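Long-range contacts in 3-oxoacyl-[acyl-carrier-protein] synthase 2 (Rickettsia rickettsii, PDB 4JGA), which probably catalyses the condensation of malonyl-acyl carrier protein with a growing acyl chain, the elongation step of bacterial fatty acid synthesis: residues Glu213-Pro218 with His363-Ala368; Arg228-Lys233 with Phe252-Gly257. One frame throughout, in Å; residues are numbered along the deposited sequence.

Interaction 1. Residues Glu213-Pro218 with His363-Ala368; sequences EAPVTP and HLLGAA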
loop_
_atom_site.group_PDB
_atom_site.type_symbol
_atom_site.label_atom_id
_atom_site.label_comp_id
_atom_site.label_asym_id
_atom_site.label_seq_id
_atom_site.Cartn_x
_atom_site.Cartn_y
_atom_site.Cartn_z
ATOM N N GLU A 213 7.003 7.932 7.758
ATOM C CA GLU A 213 7.037 6.953 8.844
ATOM C C GLU A 213 7.279 7.627 10.198
ATOM O O GLU A 213 8.076 8.559 10.304
ATOM C CB GLU A 213 8.128 5.922 8.590
ATOM C CG GLU A 213 7.891 4.598 9.326
ATOM C CD GLU A 213 7.009 3.646 8.566
ATOM O OE1 GLU A 213 7.363 3.308 7.398
ATOM O OE2 GLU A 213 5.977 3.217 9.146
ATOM N N ALA A 214 6.540 7.158 11.200
ATOM C CA ALA A 214 6.683 7.547 12.586
ATOM C C ALA A 214 6.617 6.291 13.433
ATOM O O ALA A 214 5.637 6.039 14.118
ATOM C CB ALA A 214 5.591 8.531 12.988
ATOM N N PRO A 215 7.676 5.476 13.376
ATOM C CA PRO A 215 7.591 4.155 13.948
ATOM C C PRO A 215 8.203 4.042 15.343
ATOM O O PRO A 215 8.179 2.952 15.933
ATOM C CB PRO A 215 8.445 3.365 12.992
ATOM C CG PRO A 215 9.594 4.311 12.714
ATOM C CD PRO A 215 8.971 5.684 12.718
ATOM N N VAL A 216 8.763 5.133 15.857
ATOM C CA VAL A 216 9.461 5.089 17.126
ATOM C C VAL A 216 8.444 5.245 18.269
ATOM O O VAL A 216 8.221 6.347 18.787
ATOM C CB VAL A 216 10.582 6.151 17.214
ATOM C CG1 VAL A 216 11.399 5.971 18.488
ATOM C CG2 VAL A 216 11.483 6.056 15.980
ATOM N N THR A 217 7.839 4.113 18.627
ATOM C CA THR A 217 6.905 3.991 19.735
ATOM C C THR A 217 7.342 2.801 20.588
ATOM O O THR A 217 8.194 1.981 20.161
ATOM C CB THR A 217 5.454 3.746 19.224
ATOM O OG1 THR A 217 5.262 2.346 18.939
ATOM C CG2 THR A 217 5.192 4.555 17.965
ATOM N N PRO A 218 6.729 2.658 21.784
ATOM C CA PRO A 218 7.144 1.548 22.647
ATOM C C PRO A 218 6.998 0.181 21.952
ATOM O O PRO A 218 7.923 -0.653 21.966
ATOM C CB PRO A 218 6.175 1.671 23.842
ATOM C CG PRO A 218 5.832 3.133 23.912
ATOM C CD PRO A 218 5.757 3.548 22.456
ATOM N N HIS A 363 17.384 4.593 9.933
ATOM C CA HIS A 363 16.567 3.877 8.969
ATOM C C HIS A 363 15.105 4.329 9.118
ATOM O O HIS A 363 14.418 3.943 10.048
ATOM C CB HIS A 363 16.731 2.385 9.234
ATOM C CG HIS A 363 16.109 1.512 8.199
ATOM N ND1 HIS A 363 15.279 2.000 7.211
ATOM C CD2 HIS A 363 16.157 0.170 8.029
ATOM C CE1 HIS A 363 14.875 0.995 6.448
ATOM N NE2 HIS A 363 15.392 -0.126 6.931
ATOM N N LEU A 364 14.648 5.156 8.185
ATOM C CA LEU A 364 13.288 5.720 8.227
ATOM C C LEU A 364 12.215 4.787 7.681
ATOM O O LEU A 364 11.089 5.198 7.417
ATOM C CB LEU A 364 13.262 7.061 7.490
ATOM C CG LEU A 364 13.644 8.279 8.337
ATOM C CD1 LEU A 364 15.086 8.236 8.840
ATOM C CD2 LEU A 364 13.405 9.580 7.566
ATOM N N LEU A 365 12.581 3.517 7.540
ATOM C CA LEU A 365 11.700 2.430 7.141
ATOM C C LEU A 365 11.000 2.766 5.829
ATOM O O LEU A 365 11.676 2.933 4.807
ATOM C CB LEU A 365 10.729 2.063 8.266
ATOM C CG LEU A 365 11.401 1.809 9.603
ATOM C CD1 LEU A 365 10.349 1.435 10.587
ATOM C CD2 LEU A 365 12.436 0.710 9.551
ATOM N N GLY A 366 9.680 2.923 5.842
ATOM C CA GLY A 366 8.970 3.246 4.591
ATOM C C GLY A 366 9.340 4.600 3.969
ATOM O O GLY A 366 9.032 4.872 2.789
ATOM N N ALA A 367 9.933 5.486 4.759
ATOM C CA ALA A 367 10.349 6.785 4.228
ATOM C C ALA A 367 11.780 6.751 3.741
ATOM O O ALA A 367 12.243 7.703 3.086
ATOM C CB ALA A 367 10.181 7.893 5.279
ATOM N N ALA A 368 12.497 5.662 4.022
ATOM C CA ALA A 368 13.910 5.626 3.677
ATOM C C ALA A 368 14.154 5.820 2.200
ATOM O O ALA A 368 15.013 6.599 1.783
ATOM C CB ALA A 368 14.527 4.322 4.129
#
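Glu213, the last residue of strand 206-213, reaches across to the turn at Leu364-Ala367 and takes the backbone N-H of Gly366 on its OE1. The bond, Gly366 N to Glu213 OE1, is 2.8 Å long but bent, 137° at the hydrogen, and it meets the oxygen on its anti side, a little out of the carboxylate plane. With CG anti to the backbone N (chi1 -157°) and a bend at chi2, the chain of Glu213 runs past the turn: its CB sits 3.3 Å from Leu364 O, and its side chain crosses that of Leu365 at about a right angle, Glu213 OE1 lying 3.7 Å from Leu365 CB. The branch CD1 of Leu365 goes on to Pro215, 3.6 Å from Pro215 CB and nearly as close to CG of that ring. At the other end of the turn, Ala367 CB lies 4.0 Å from Glu213 N. The buried carboxylate has more partners than Gly366: OE1 also accepts from Gly129 N, and OE2 from the amides of Ile130 and Gly131. Four backbone N-H groups thus hold it in place, an environment that would be expected to stabilise a negative charge and that ties the 129-131 segment and the 363-368 turn to the end of strand 206-213.

Interaction 2. Residues Arg228-Lys233 with Phe252-Gly257; sequences RALCTK and FVMGEG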
loop_
_atom_site.group_PDB
_atom_site.type_symbol
_atom_site.label_atom_id
_atom_site.label_comp_id
_atom_site.label_asym_id
_atom_site.label_seq_id
_atom_site.Cartn_x
_atom_site.Cartn_y
_atom_site.Cartn_z
ATOM N N ARG A 228 15.415 -8.865 16.556
ATOM C CA ARG A 228 16.871 -8.757 16.605
ATOM C C ARG A 228 17.406 -7.882 15.461
ATOM O O ARG A 228 18.499 -8.091 14.977
ATOM C CB ARG A 228 17.536 -10.170 16.634
ATOM C CG ARG A 228 16.983 -11.156 17.696
ATOM C CD ARG A 228 17.392 -12.630 17.452
ATOM N NE ARG A 228 16.861 -13.121 16.158
ATOM C CZ ARG A 228 15.614 -13.574 15.932
ATOM N NH1 ARG A 228 14.693 -13.681 16.916
ATOM N NH2 ARG A 228 15.278 -13.933 14.685
ATOM N N ALA A 229 16.651 -6.878 15.055
ATOM C CA ALA A 229 17.053 -6.001 13.945
ATOM C C ALA A 229 17.894 -4.773 14.375
ATOM O O ALA A 229 18.592 -4.185 13.544
ATOM C CB ALA A 229 15.811 -5.512 13.248
ATOM N N LEU A 230 17.815 -4.383 15.654
ATOM C CA LEU A 230 18.366 -3.092 16.096
ATOM C C LEU A 230 19.722 -3.146 16.774
ATOM O O LEU A 230 19.999 -4.068 17.553
ATOM C CB LEU A 230 17.386 -2.372 17.034
ATOM C CG LEU A 230 15.970 -2.122 16.529
ATOM C CD1 LEU A 230 15.208 -1.196 17.482
ATOM C CD2 LEU A 230 15.955 -1.511 15.121
ATOM N N CYS A 231 20.547 -2.123 16.539
ATOM C CA CYS A 231 21.740 -1.903 17.375
ATOM C C CYS A 231 21.377 -1.597 18.843
ATOM O O CYS A 231 20.688 -0.620 19.134
ATOM C CB CYS A 231 22.576 -0.733 16.843
ATOM S SG CYS A 231 24.119 -0.551 17.724
ATOM N N THR A 232 21.866 -2.415 19.771
ATOM C CA THR A 232 21.567 -2.224 21.188
ATOM C C THR A 232 22.835 -1.964 22.010
ATOM O O THR A 232 22.751 -1.839 23.215
ATOM C CB THR A 232 20.816 -3.426 21.785
ATOM O OG1 THR A 232 21.620 -4.583 21.666
ATOM C CG2 THR A 232 19.492 -3.691 21.052
ATOM N N LYS A 233 23.977 -1.846 21.341
ATOM C CA LYS A 233 25.270 -1.702 21.979
ATOM C C LYS A 233 25.852 -0.252 22.006
ATOM O O LYS A 233 26.892 -0.018 22.612
ATOM C CB LYS A 233 26.286 -2.650 21.285
ATOM N N PHE A 252 20.455 -1.985 12.709
ATOM C CA PHE A 252 20.046 -0.657 12.328
ATOM C C PHE A 252 19.506 0.182 13.493
ATOM O O PHE A 252 19.240 -0.336 14.576
ATOM C CB PHE A 252 19.135 -0.642 11.068
ATOM C CG PHE A 252 17.722 -1.162 11.226
ATOM C CD1 PHE A 252 16.709 -0.358 11.754
ATOM C CD2 PHE A 252 17.351 -2.364 10.637
ATOM C CE1 PHE A 252 15.419 -0.807 11.823
ATOM C CE2 PHE A 252 16.030 -2.807 10.690
ATOM C CZ PHE A 252 15.063 -2.032 11.302
ATOM N N VAL A 253 19.415 1.478 13.256
ATOM C CA VAL A 253 18.807 2.432 14.191
ATOM C C VAL A 253 17.525 2.934 13.514
ATOM O O VAL A 253 17.550 3.365 12.344
ATOM C CB VAL A 253 19.751 3.593 14.494
ATOM C CG1 VAL A 253 19.104 4.622 15.441
ATOM C CG2 VAL A 253 21.063 3.076 15.107
ATOM N N MET A 254 16.410 2.797 14.214
ATOM C CA MET A 254 15.148 3.297 13.691
ATOM C C MET A 254 15.142 4.834 13.626
ATOM O O MET A 254 15.707 5.508 14.482
ATOM C CB MET A 254 13.952 2.872 14.559
ATOM C CG MET A 254 13.774 1.380 14.698
ATOM S SD MET A 254 12.557 0.994 15.964
ATOM C CE MET A 254 11.058 1.631 15.172
ATOM N N GLY A 255 14.474 5.342 12.608
ATOM C CA GLY A 255 14.249 6.763 12.427
ATOM C C GLY A 255 12.852 7.091 11.910
ATOM O O GLY A 255 12.052 6.208 11.575
ATOM N N GLU A 256 12.562 8.393 11.885
ATOM C CA GLU A 256 11.238 8.889 11.516
ATOM C C GLU A 256 11.409 10.073 10.574
ATOM O O GLU A 256 12.413 10.768 10.618
ATOM C CB GLU A 256 10.442 9.298 12.763
ATOM C CG GLU A 256 11.158 10.332 13.616
ATOM C CD GLU A 256 10.316 10.944 14.714
ATOM O OE1 GLU A 256 10.817 11.907 15.319
ATOM O OE2 GLU A 256 9.166 10.494 14.959
ATOM N N GLY A 257 10.403 10.275 9.732
ATOM C CA GLY A 257 10.331 11.460 8.870
ATOM C C GLY A 257 9.621 11.151 7.576
ATOM O O GLY A 257 8.841 10.198 7.494
#
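Leu230 and Phe252 face each other as a single beta bridge, with two backbone bonds around it. Phe252 N gives its hydrogen to Ala229 O, and Cys231 N gives its own to Phe252 O, both at 3.0 Å. The oxygen of Phe252 also lies 3.3 Å from Leu230 CA in a CH...O contact. Phe252 holds CG between its own N and carbonyl carbon (chi1 72°); although its CB starts out away from 228-233, this torsion brings the ring back along the bridge. There CE2 packs on Ala229 CB at 3.7 Å and CE1 on Leu230 CD2 at 3.4 Å, the methyl approaching the ring obliquely. Leu230 instead sets CG anti to the carbonyl carbon, beside its backbone N (chi1 -55°), with an extended chi2, which puts both methyls against Met254 and CD2 also against the Phe252 ring. CD2 is 3.6 Å from Met254 CG, and CD1 lies 3.8 Å from Met254 SD. In Met254, chi1 and an extended chi2 place the sulfur; the bend at chi3 only turns the terminal CE. Phe224 and Val225 of helix 218-226 also touch Leu230, and Phe224 touches Met254. The arrangement is an isolated beta bridge that joins the two ends of a long irregular loop within the N-terminal half of a thiolase-type fold, between helix 218-226 and strand 257-265.

The centres of interactions 1 and 2 lie 10 Å apart, and the two contacts touch. Along the chain the order is 213-218, 228-233, 252-257, 363-368, so interaction 2 falls wholly between the two halves of interaction 1. Helix 218-226 connects 213-218 to 228-233. His363 binds 252-257 through its backbone, its N to Val253 O at 2.7 Å and its O to Gly255 N at 2.9 Å, both probable hydrogen bonds, and its ring meets that of Phe252 edge-to-face. Neighbouring strands 206-213 and 257-265 of the large mixed sheet meet here, and interaction 1 links the N-terminal and C-terminal family regions, so this is one of the places where the two meet.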